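Local coordinates for glycosyl hydrolase family 2, TIM barrel domain protein (Faecalibacterium prausnitzii A2-165, PDB 6ED2) that probably hydrolyses beta-D-glucuronides, releasing glucuronic acid from its conjugates, as a gut bacterial beta-glucuronidase of glycosyl hydrolase family 2, at residues L164-L169 and K406-A411; R265-H270 and F307-S312; Q365-E370 and H430-A435. All coordinates share one frame; numbering follows the deposited sequence.

Interaction 1 of 3, residues L164-L169 and K406-A411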
loop_
_atom_site.group_PDB
_atom_site.type_symbol
_atom_site.label_atom_id
_atom_site.label_comp_id
_atom_site.label_asym_id
_atom_site.label_seq_id
_atom_site.Cartn_x
_atom_site.Cartn_y
_atom_site.Cartn_z
ATOM N N LEU A 164 -21.785 8.778 26.410
ATOM C CA LEU A 164 -22.743 7.782 25.968
ATOM C C LEU A 164 -23.456 7.139 27.157
ATOM O O LEU A 164 -22.886 6.979 28.239
ATOM C CB LEU A 164 -22.030 6.713 25.146
ATOM C CG LEU A 164 -21.394 7.218 23.846
ATOM C CD1 LEU A 164 -20.715 6.067 23.122
ATOM C CD2 LEU A 164 -22.438 7.904 22.955
ATOM N N SER A 165 -24.711 6.753 26.941
ATOM C CA SER A 165 -25.480 6.032 27.954
ATOM C C SER A 165 -26.450 5.095 27.249
ATOM O O SER A 165 -26.544 5.077 26.017
ATOM C CB SER A 165 -26.242 6.987 28.877
ATOM O OG SER A 165 -27.402 7.449 28.200
ATOM N N GLU A 166 -27.190 4.325 28.050
ATOM C CA GLU A 166 -28.177 3.384 27.548
ATOM C C GLU A 166 -29.558 4.010 27.374
ATOM O O GLU A 166 -30.510 3.296 27.036
ATOM C CB GLU A 166 -28.265 2.170 28.480
ATOM C CG GLU A 166 -26.928 1.471 28.665
ATOM C CD GLU A 166 -27.031 0.161 29.437
ATOM O OE1 GLU A 166 -28.052 -0.055 30.129
ATOM O OE2 GLU A 166 -26.098 -0.669 29.317
ATOM N N THR A 167 -29.697 5.320 27.591
ATOM C CA THR A 167 -30.981 5.983 27.400
ATOM C C THR A 167 -30.971 6.970 26.236
ATOM O O THR A 167 -31.934 7.729 26.077
ATOM C CB THR A 167 -31.418 6.692 28.690
ATOM O OG1 THR A 167 -30.341 7.488 29.194
ATOM C CG2 THR A 167 -31.810 5.677 29.746
ATOM N N MET A 168 -29.934 6.963 25.401
ATOM C CA MET A 168 -29.811 7.912 24.303
ATOM C C MET A 168 -29.673 7.182 22.972
ATOM O O MET A 168 -29.389 5.984 22.906
ATOM C CB MET A 168 -28.593 8.824 24.499
ATOM C CG MET A 168 -27.285 8.032 24.502
ATOM S SD MET A 168 -25.799 9.051 24.566
ATOM C CE MET A 168 -25.701 9.635 22.856
ATOM N N LEU A 169 -29.849 7.943 21.901
ATOM C CA LEU A 169 -29.595 7.483 20.550
ATOM C C LEU A 169 -28.400 8.241 19.991
ATOM O O LEU A 169 -28.496 9.465 19.798
ATOM C CB LEU A 169 -30.824 7.711 19.682
ATOM C CG LEU A 169 -32.048 6.818 19.867
ATOM C CD1 LEU A 169 -32.800 7.092 21.171
ATOM C CD2 LEU A 169 -32.945 7.076 18.691
ATOM N N LYS A 406 -34.617 -3.669 30.282
ATOM C CA LYS A 406 -33.917 -2.807 31.220
ATOM C C LYS A 406 -34.894 -1.828 31.859
ATOM O O LYS A 406 -35.860 -1.385 31.235
ATOM C CB LYS A 406 -32.778 -2.047 30.516
ATOM C CG LYS A 406 -31.585 -2.917 30.113
ATOM C CD LYS A 406 -30.553 -2.110 29.313
ATOM C CE LYS A 406 -29.298 -2.914 29.047
ATOM N NZ LYS A 406 -28.304 -2.753 30.144
ATOM N N GLU A 407 -34.639 -1.512 33.129
ATOM C CA GLU A 407 -35.405 -0.486 33.824
ATOM C C GLU A 407 -35.396 0.841 33.076
ATOM O O GLU A 407 -36.338 1.624 33.197
ATOM C CB GLU A 407 -34.841 -0.290 35.238
ATOM C CG GLU A 407 -33.365 0.170 35.242
ATOM C CD GLU A 407 -32.716 0.271 36.635
ATOM O OE1 GLU A 407 -33.388 -0.005 37.661
ATOM O OE2 GLU A 407 -31.515 0.636 36.690
ATOM N N THR A 408 -34.342 1.125 32.312
ATOM C CA THR A 408 -34.184 2.426 31.675
ATOM C C THR A 408 -34.938 2.536 30.356
ATOM O O THR A 408 -34.959 3.619 29.766
ATOM C CB THR A 408 -32.699 2.702 31.453
ATOM O OG1 THR A 408 -32.091 1.561 30.834
ATOM C CG2 THR A 408 -32.004 2.974 32.779
ATOM N N THR A 409 -35.553 1.448 29.895
ATOM C CA THR A 409 -36.274 1.440 28.625
ATOM C C THR A 409 -37.296 2.566 28.462
ATOM O O THR A 409 -37.382 3.116 27.348
ATOM C CB THR A 409 -36.948 0.064 28.449
ATOM O OG1 THR A 409 -35.973 -0.977 28.615
ATOM C CG2 THR A 409 -37.630 -0.069 27.071
ATOM N N PRO A 410 -38.107 2.941 29.469
ATOM C CA PRO A 410 -39.057 4.046 29.233
ATOM C C PRO A 410 -38.367 5.348 28.880
ATOM O O PRO A 410 -38.873 6.097 28.035
ATOM C CB PRO A 410 -39.830 4.151 30.562
ATOM C CG PRO A 410 -39.709 2.792 31.187
ATOM C CD PRO A 410 -38.309 2.333 30.802
ATOM N N ALA A 411 -37.226 5.637 29.517
ATOM C CA ALA A 411 -36.470 6.841 29.191
ATOM C C ALA A 411 -35.894 6.759 27.781
ATOM O O ALA A 411 -35.973 7.725 27.015
ATOM C CB ALA A 411 -35.351 7.053 30.217
#

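Interaction 2 of 3, residues R265-H270 and F307-S312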
loop_
_atom_site.group_PDB
_atom_site.type_symbol
_atom_site.label_atom_id
_atom_site.label_comp_id
_atom_site.label_asym_id
_atom_site.label_seq_id
_atom_site.Cartn_x
_atom_site.Cartn_y
_atom_site.Cartn_z
ATOM N N ARG A 265 -44.640 17.571 -14.331
ATOM C CA ARG A 265 -43.386 16.867 -14.586
ATOM C C ARG A 265 -42.996 16.144 -13.304
ATOM O O ARG A 265 -42.703 16.775 -12.281
ATOM C CB ARG A 265 -42.299 17.832 -15.045
ATOM C CG ARG A 265 -42.753 18.727 -16.190
ATOM C CD ARG A 265 -41.591 19.468 -16.805
ATOM N NE ARG A 265 -40.577 18.547 -17.307
ATOM C CZ ARG A 265 -39.496 18.926 -17.983
ATOM N NH1 ARG A 265 -39.291 20.215 -18.240
ATOM N NH2 ARG A 265 -38.621 18.020 -18.400
ATOM N N LEU A 266 -43.013 14.821 -13.358
ATOM C CA LEU A 266 -42.843 14.010 -12.168
ATOM C C LEU A 266 -41.370 13.856 -11.811
ATOM O O LEU A 266 -40.494 13.794 -12.678
ATOM C CB LEU A 266 -43.476 12.636 -12.381
ATOM C CG LEU A 266 -44.979 12.626 -12.642
ATOM C CD1 LEU A 266 -45.502 11.184 -12.630
ATOM C CD2 LEU A 266 -45.727 13.487 -11.618
ATOM N N TRP A 267 -41.116 13.794 -10.511
ATOM C CA TRP A 267 -39.808 13.457 -9.980
ATOM C C TRP A 267 -39.591 11.950 -10.079
ATOM O O TRP A 267 -40.441 11.165 -9.653
ATOM C CB TRP A 267 -39.734 13.942 -8.534
ATOM C CG TRP A 267 -38.418 13.851 -7.859
ATOM C CD1 TRP A 267 -37.538 14.880 -7.616
ATOM C CD2 TRP A 267 -37.851 12.685 -7.251
ATOM N NE1 TRP A 267 -36.445 14.414 -6.913
ATOM C CE2 TRP A 267 -36.612 13.069 -6.682
ATOM C CE3 TRP A 267 -38.262 11.350 -7.144
ATOM C CZ2 TRP A 267 -35.787 12.163 -6.021
ATOM C CZ3 TRP A 267 -37.445 10.453 -6.480
ATOM C CH2 TRP A 267 -36.222 10.861 -5.923
ATOM N N ASN A 268 -38.457 11.545 -10.648
ATOM C CA ASN A 268 -38.176 10.141 -10.907
ATOM C C ASN A 268 -36.733 9.800 -10.558
ATOM O O ASN A 268 -35.866 10.675 -10.497
ATOM C CB ASN A 268 -38.438 9.798 -12.368
ATOM C CG ASN A 268 -39.678 8.981 -12.535
ATOM O OD1 ASN A 268 -39.765 7.847 -12.024
ATOM N ND2 ASN A 268 -40.664 9.545 -13.227
ATOM N N VAL A 269 -36.483 8.502 -10.355
ATOM C CA VAL A 269 -35.137 8.021 -10.069
ATOM C C VAL A 269 -34.200 8.444 -11.189
ATOM O O VAL A 269 -34.475 8.200 -12.369
ATOM C CB VAL A 269 -35.137 6.491 -9.902
ATOM C CG1 VAL A 269 -33.750 5.915 -10.210
ATOM C CG2 VAL A 269 -35.529 6.124 -8.513
ATOM N N HIS A 270 -33.096 9.098 -10.827
ATOM C CA HIS A 270 -32.110 9.613 -11.776
ATOM C C HIS A 270 -32.718 10.574 -12.797
ATOM O O HIS A 270 -32.082 10.897 -13.802
ATOM C CB HIS A 270 -31.377 8.473 -12.503
ATOM C CG HIS A 270 -30.598 7.570 -11.589
ATOM N ND1 HIS A 270 -30.489 6.212 -11.801
ATOM C CD2 HIS A 270 -29.899 7.829 -10.458
ATOM C CE1 HIS A 270 -29.750 5.675 -10.847
ATOM N NE2 HIS A 270 -29.376 6.635 -10.022
ATOM N N PHE A 307 -41.798 -2.095 -4.378
ATOM C CA PHE A 307 -41.638 -0.652 -4.174
ATOM C C PHE A 307 -42.124 0.071 -5.425
ATOM O O PHE A 307 -41.502 -0.038 -6.487
ATOM C CB PHE A 307 -40.177 -0.296 -3.892
ATOM C CG PHE A 307 -39.632 -0.897 -2.626
ATOM C CD1 PHE A 307 -40.085 -0.469 -1.390
ATOM C CD2 PHE A 307 -38.678 -1.904 -2.676
ATOM C CE1 PHE A 307 -39.613 -1.048 -0.215
ATOM C CE2 PHE A 307 -38.187 -2.480 -1.508
ATOM C CZ PHE A 307 -38.662 -2.057 -0.271
ATOM N N LEU A 308 -43.224 0.813 -5.323
ATOM C CA LEU A 308 -43.778 1.516 -6.476
ATOM C C LEU A 308 -43.479 3.008 -6.366
ATOM O O LEU A 308 -43.924 3.671 -5.419
ATOM C CB LEU A 308 -45.280 1.284 -6.598
ATOM C CG LEU A 308 -45.719 -0.143 -6.956
ATOM C CD1 LEU A 308 -47.226 -0.166 -7.216
ATOM C CD2 LEU A 308 -44.945 -0.681 -8.156
ATOM N N LEU A 309 -42.737 3.522 -7.340
ATOM C CA LEU A 309 -42.446 4.941 -7.474
ATOM C C LEU A 309 -43.226 5.455 -8.673
ATOM O O LEU A 309 -42.986 5.011 -9.801
ATOM C CB LEU A 309 -40.945 5.183 -7.666
ATOM C CG LEU A 309 -40.503 6.619 -7.978
ATOM C CD1 LEU A 309 -40.863 7.556 -6.852
ATOM C CD2 LEU A 309 -39.003 6.657 -8.219
ATOM N N ASN A 310 -44.144 6.393 -8.434
ATOM C CA ASN A 310 -45.046 6.866 -9.486
ATOM C C ASN A 310 -45.746 5.694 -10.172
ATOM O O ASN A 310 -45.950 5.686 -11.384
ATOM C CB ASN A 310 -44.301 7.729 -10.501
ATOM C CG ASN A 310 -43.653 8.939 -9.855
ATOM O OD1 ASN A 310 -44.158 9.452 -8.859
ATOM N ND2 ASN A 310 -42.527 9.387 -10.400
ATOM N N GLY A 311 -46.100 4.682 -9.384
ATOM C CA GLY A 311 -46.823 3.542 -9.906
ATOM C C GLY A 311 -45.991 2.534 -10.668
ATOM O O GLY A 311 -46.567 1.597 -11.226
ATOM N N SER A 312 -44.662 2.688 -10.715
ATOM C CA SER A 312 -43.791 1.717 -11.368
ATOM C C SER A 312 -42.803 1.114 -10.373
ATOM O O SER A 312 -42.267 1.828 -9.520
ATOM C CB SER A 312 -43.008 2.349 -12.526
ATOM O OG SER A 312 -43.759 2.292 -13.719
#

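Interaction 3 of 3, residues Q365-E370 and H430-A435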
loop_
_atom_site.group_PDB
_atom_site.type_symbol
_atom_site.label_atom_id
_atom_site.label_comp_id
_atom_site.label_asym_id
_atom_site.label_seq_id
_atom_site.Cartn_x
_atom_site.Cartn_y
_atom_site.Cartn_z
ATOM N N GLN A 365 -31.065 17.446 0.117
ATOM C CA GLN A 365 -31.306 18.417 -0.943
ATOM C C GLN A 365 -30.627 17.979 -2.235
ATOM O O GLN A 365 -31.202 18.101 -3.325
ATOM C CB GLN A 365 -30.820 19.796 -0.498
ATOM C CG GLN A 365 -31.550 20.332 0.752
ATOM C CD GLN A 365 -30.902 21.605 1.308
ATOM O OE1 GLN A 365 -29.933 22.121 0.745
ATOM N NE2 GLN A 365 -31.446 22.119 2.400
ATOM N N MET A 366 -29.415 17.425 -2.129
ATOM C CA MET A 366 -28.729 16.954 -3.330
ATOM C C MET A 366 -29.399 15.707 -3.886
ATOM O O MET A 366 -29.535 15.565 -5.105
ATOM C CB MET A 366 -27.243 16.686 -3.041
ATOM C CG MET A 366 -26.501 16.065 -4.245
ATOM S SD MET A 366 -24.773 16.571 -4.521
ATOM C CE MET A 366 -25.011 18.333 -4.776
ATOM N N ALA A 367 -29.794 14.774 -3.009
ATOM C CA ALA A 367 -30.591 13.632 -3.468
ATOM C C ALA A 367 -31.854 14.103 -4.180
ATOM O O ALA A 367 -32.230 13.547 -5.216
ATOM C CB ALA A 367 -30.939 12.716 -2.299
ATOM N N ASP A 368 -32.499 15.155 -3.659
ATOM C CA ASP A 368 -33.671 15.712 -4.332
ATOM C C ASP A 368 -33.349 16.120 -5.763
ATOM O O ASP A 368 -34.168 15.930 -6.671
ATOM C CB ASP A 368 -34.207 16.920 -3.559
ATOM C CG ASP A 368 -34.928 16.533 -2.271
ATOM O OD1 ASP A 368 -35.139 15.324 -1.992
ATOM O OD2 ASP A 368 -35.282 17.459 -1.514
ATOM N N GLU A 369 -32.155 16.684 -5.986
ATOM C CA GLU A 369 -31.799 17.183 -7.315
ATOM C C GLU A 369 -31.262 16.088 -8.218
ATOM O O GLU A 369 -31.456 16.150 -9.438
ATOM C CB GLU A 369 -30.760 18.298 -7.203
ATOM C CG GLU A 369 -31.310 19.612 -6.678
ATOM C CD GLU A 369 -30.226 20.672 -6.541
ATOM O OE1 GLU A 369 -29.105 20.445 -7.053
ATOM O OE2 GLU A 369 -30.493 21.725 -5.919
ATOM N N GLU A 370 -30.589 15.084 -7.662
ATOM C CA GLU A 370 -30.050 14.009 -8.486
ATOM C C GLU A 370 -31.011 12.836 -8.663
ATOM O O GLU A 370 -30.673 11.880 -9.369
ATOM C CB GLU A 370 -28.730 13.520 -7.897
ATOM C CG GLU A 370 -27.722 14.653 -7.697
ATOM C CD GLU A 370 -27.354 15.365 -8.995
ATOM O OE1 GLU A 370 -27.389 14.740 -10.087
ATOM O OE2 GLU A 370 -27.050 16.571 -8.924
ATOM N N HIS A 430 -39.047 16.010 1.476
ATOM C CA HIS A 430 -38.058 15.679 0.457
ATOM C C HIS A 430 -38.648 14.642 -0.487
ATOM O O HIS A 430 -39.077 13.579 -0.033
ATOM C CB HIS A 430 -36.789 15.116 1.101
ATOM C CG HIS A 430 -35.978 16.134 1.836
ATOM N ND1 HIS A 430 -35.409 17.224 1.209
ATOM C CD2 HIS A 430 -35.623 16.220 3.140
ATOM C CE1 HIS A 430 -34.741 17.940 2.098
ATOM N NE2 HIS A 430 -34.860 17.356 3.278
ATOM N N PRO A 431 -38.683 14.893 -1.796
ATOM C CA PRO A 431 -39.095 13.814 -2.702
ATOM C C PRO A 431 -38.177 12.604 -2.597
ATOM O O PRO A 431 -38.640 11.469 -2.759
ATOM C CB PRO A 431 -39.027 14.468 -4.088
ATOM C CG PRO A 431 -38.069 15.593 -3.917
ATOM C CD PRO A 431 -38.284 16.107 -2.525
ATOM N N SER A 432 -36.895 12.816 -2.281
ATOM C CA SER A 432 -35.944 11.709 -2.205
ATOM C C SER A 432 -36.276 10.729 -1.080
ATOM O O SER A 432 -35.993 9.533 -1.215
ATOM C CB SER A 432 -34.509 12.240 -2.030
ATOM O OG SER A 432 -34.346 12.964 -0.814
ATOM N N VAL A 433 -36.877 11.197 0.015
ATOM C CA VAL A 433 -37.114 10.367 1.200
ATOM C C VAL A 433 -38.359 9.505 0.974
ATOM O O VAL A 433 -39.478 10.022 0.879
ATOM C CB VAL A 433 -37.255 11.232 2.454
ATOM C CG1 VAL A 433 -37.724 10.399 3.664
ATOM C CG2 VAL A 433 -35.927 11.921 2.755
ATOM N N ILE A 434 -38.174 8.185 0.897
ATOM C CA ILE A 434 -39.271 7.272 0.575
ATOM C C ILE A 434 -39.544 6.237 1.663
ATOM O O ILE A 434 -40.488 5.455 1.524
ATOM C CB ILE A 434 -39.046 6.565 -0.781
ATOM C CG1 ILE A 434 -37.627 6.003 -0.914
ATOM C CG2 ILE A 434 -39.312 7.514 -1.937
ATOM C CD1 ILE A 434 -37.436 4.630 -0.306
ATOM N N ALA A 435 -38.768 6.202 2.743
ATOM C CA ALA A 435 -38.991 5.190 3.772
ATOM C C ALA A 435 -38.285 5.609 5.047
ATOM O O ALA A 435 -37.339 6.404 5.019
ATOM C CB ALA A 435 -38.502 3.803 3.333
#

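Interaction 1 of 3, residues L164-L169 and K406-A411
Lys406 and Glu166 form the one salt bridge of this contact. Their side chains cross at about a right angle. NZ of Lys406 donates to OE1 of Glu166 at 2.7 Å. It comes in on the syn side and lies 26° out of the carboxylate plane. The same NZ of Lys406 is 3.1 Å from OE2 of Glu166, so the ammonium sits near both oxygens. OE2 also has a second partner, the hydroxyl of Tyr187. The carboxylate is therefore held by two residues. The lysine chain is extended until its last bond, where a bend (chi4 -89°) turns NZ onto the acid. With an alanine in place of Glu166, the charge of Lys406 would probably lose its mate and the Tyr187 hydroxyl this partner.

Thr167 divides its two branches. OG1 of Thr167 shares a hydrogen bond of 3.1 Å with OG of Ser165 in its own loop. CG2 of Thr167 faces across the contact and lies 3.5 Å from CB of Thr408 and 3.8 Å from CB of Ala411. The backbone oxygen of Thr167 takes a hydrogen bond from ND2 of Asn415, one turn beyond Ala411 in helix 409-427.

On the other side, O of Lys406 accepts twice from Thr409, from OG1 at 2.7 Å and from N at 3.1 Å. Both donors come from the same face of the carbonyl plane. The N bond closes the type I beta turn that leads into helix 409-427; the hydroxyl adds a second grip on the same oxygen. The whole is a surface contact between domains: a loop of the family 2 sugar-binding domain rests on the start of a TIM-barrel helix.

Interaction 2 of 3, residues R265-H270 and F307-S312
Asn310 and Leu309 reach across to the loop 265-270 from a tight beta hairpin. Leu309 to Ser312 is a type I' turn joining strands 306-309 and 312-320. It is closed by paired backbone bonds, Leu309 N to Ser312 O and Ser312 N to Leu309 O. Asn310 and Gly311 fill the two central places, both with positive phi. The loop belongs to the middle domain of the family 2 enzyme. The hairpin belongs to the TIM-barrel domain. The contact thus joins these two domains.

The apolar part centres on CD2 of Leu309. CG of Leu309 stands opposite the backbone N (chi1 173°), which carries the isobutyl group to the loop. There CD2 of Leu309 lies 3.5 Å from CG2 of Val269. CD2 of Leu309 is also 4.5 Å from CZ3 of Trp267, meeting the indole obliquely. Phe300 and Val314 of the adjoining strands also pack on Leu309. The side chains of Leu266 and Asn310 pass each other in opposite directions, with CD1 of Leu266 4.0 Å from CG of Asn310. Leu219 of strand 210-219 touches both of these residues.

The polar part holds the Asn310 amide at both ends. Its OD1 accepts from the backbone N of Thr299. Its ND2 donates to the loop. The Asn268 side chain lies beside it, the two amide planes 87° apart. Trp267 turns its own polar atom elsewhere: NE1 donates to O of Asp368, on a barrel helix.

One side-chain bond crosses between loop and hairpin. Asn310 ND2 reaches O of Trp267 at 2.8 Å with an N-H...O angle of 151°. The oxygen lies close to the Asn310 amide plane, while the donor is tilted from the carbonyl plane of Trp267.

Interaction 3 of 3, residues Q365-E370 and H430-A435
Asp368 carries all the hydrogen bonds between 365-370 and 430-435. OD2 of Asp368 takes one from ND1 of His430 at 2.7 Å, nearly straight at 164°. The oxygen is at the edge of the imidazole, in its plane, and is met on its syn side. Carboxylate and ring are turned 49° apart. OD1 of Asp368 accepts twice from Ser432, from OG at 2.8 Å and from N at 3.1 Å. The two donors reach it from opposite faces of the carboxylate plane. Chi1 of 63° sets the Ser432 hydroxyl between its backbone N and carbonyl carbon, within reach of the oxygen that N also binds. Three bonds thus grip this buried carboxylate and fix its rotation.

The packing is close. CD of Pro431 comes within 3.3 Å of OD1 of Asp368. CB of Ala367 lies 3.6 Å from CB of Ser432. The ring of His430 also meets that of Tyr364.

In the TIM barrel, the helix leads straight into strand 373-377, which pairs in parallel with strand 433-440. Ile374 of that strand touches Ala367 and Ser432. The contact therefore pins the C-terminal part of helix 361-370 to the entry of strand 433-440, with helix 334-347 packed alongside through Phe341.

How the interactions relate
From the N terminus, the chain first meets 164-169 in the sugar-binding domain. Its partner, 406-411, comes 237 residues later, so interaction 1 closes a long loop. Interaction 2 opens and closes within that loop and joins the middle domain to the hairpin that leads into barrel strand 312-320. Interaction 3 starts later at 365-370 and ends at 430-435, beyond 406-411, so it crosses interaction 1. Helix 409-427 and strand 433-440 link their second segments. Interactions 2 and 3 touch through Trp267, whose indole also packs on Pro431 and Ser432. Interaction 1 stands apart, with its centre about 32 Å from that of interaction 3. Interactions 1 and 2 tie the two preceding domains to the TIM barrel; interaction 3 lies within it.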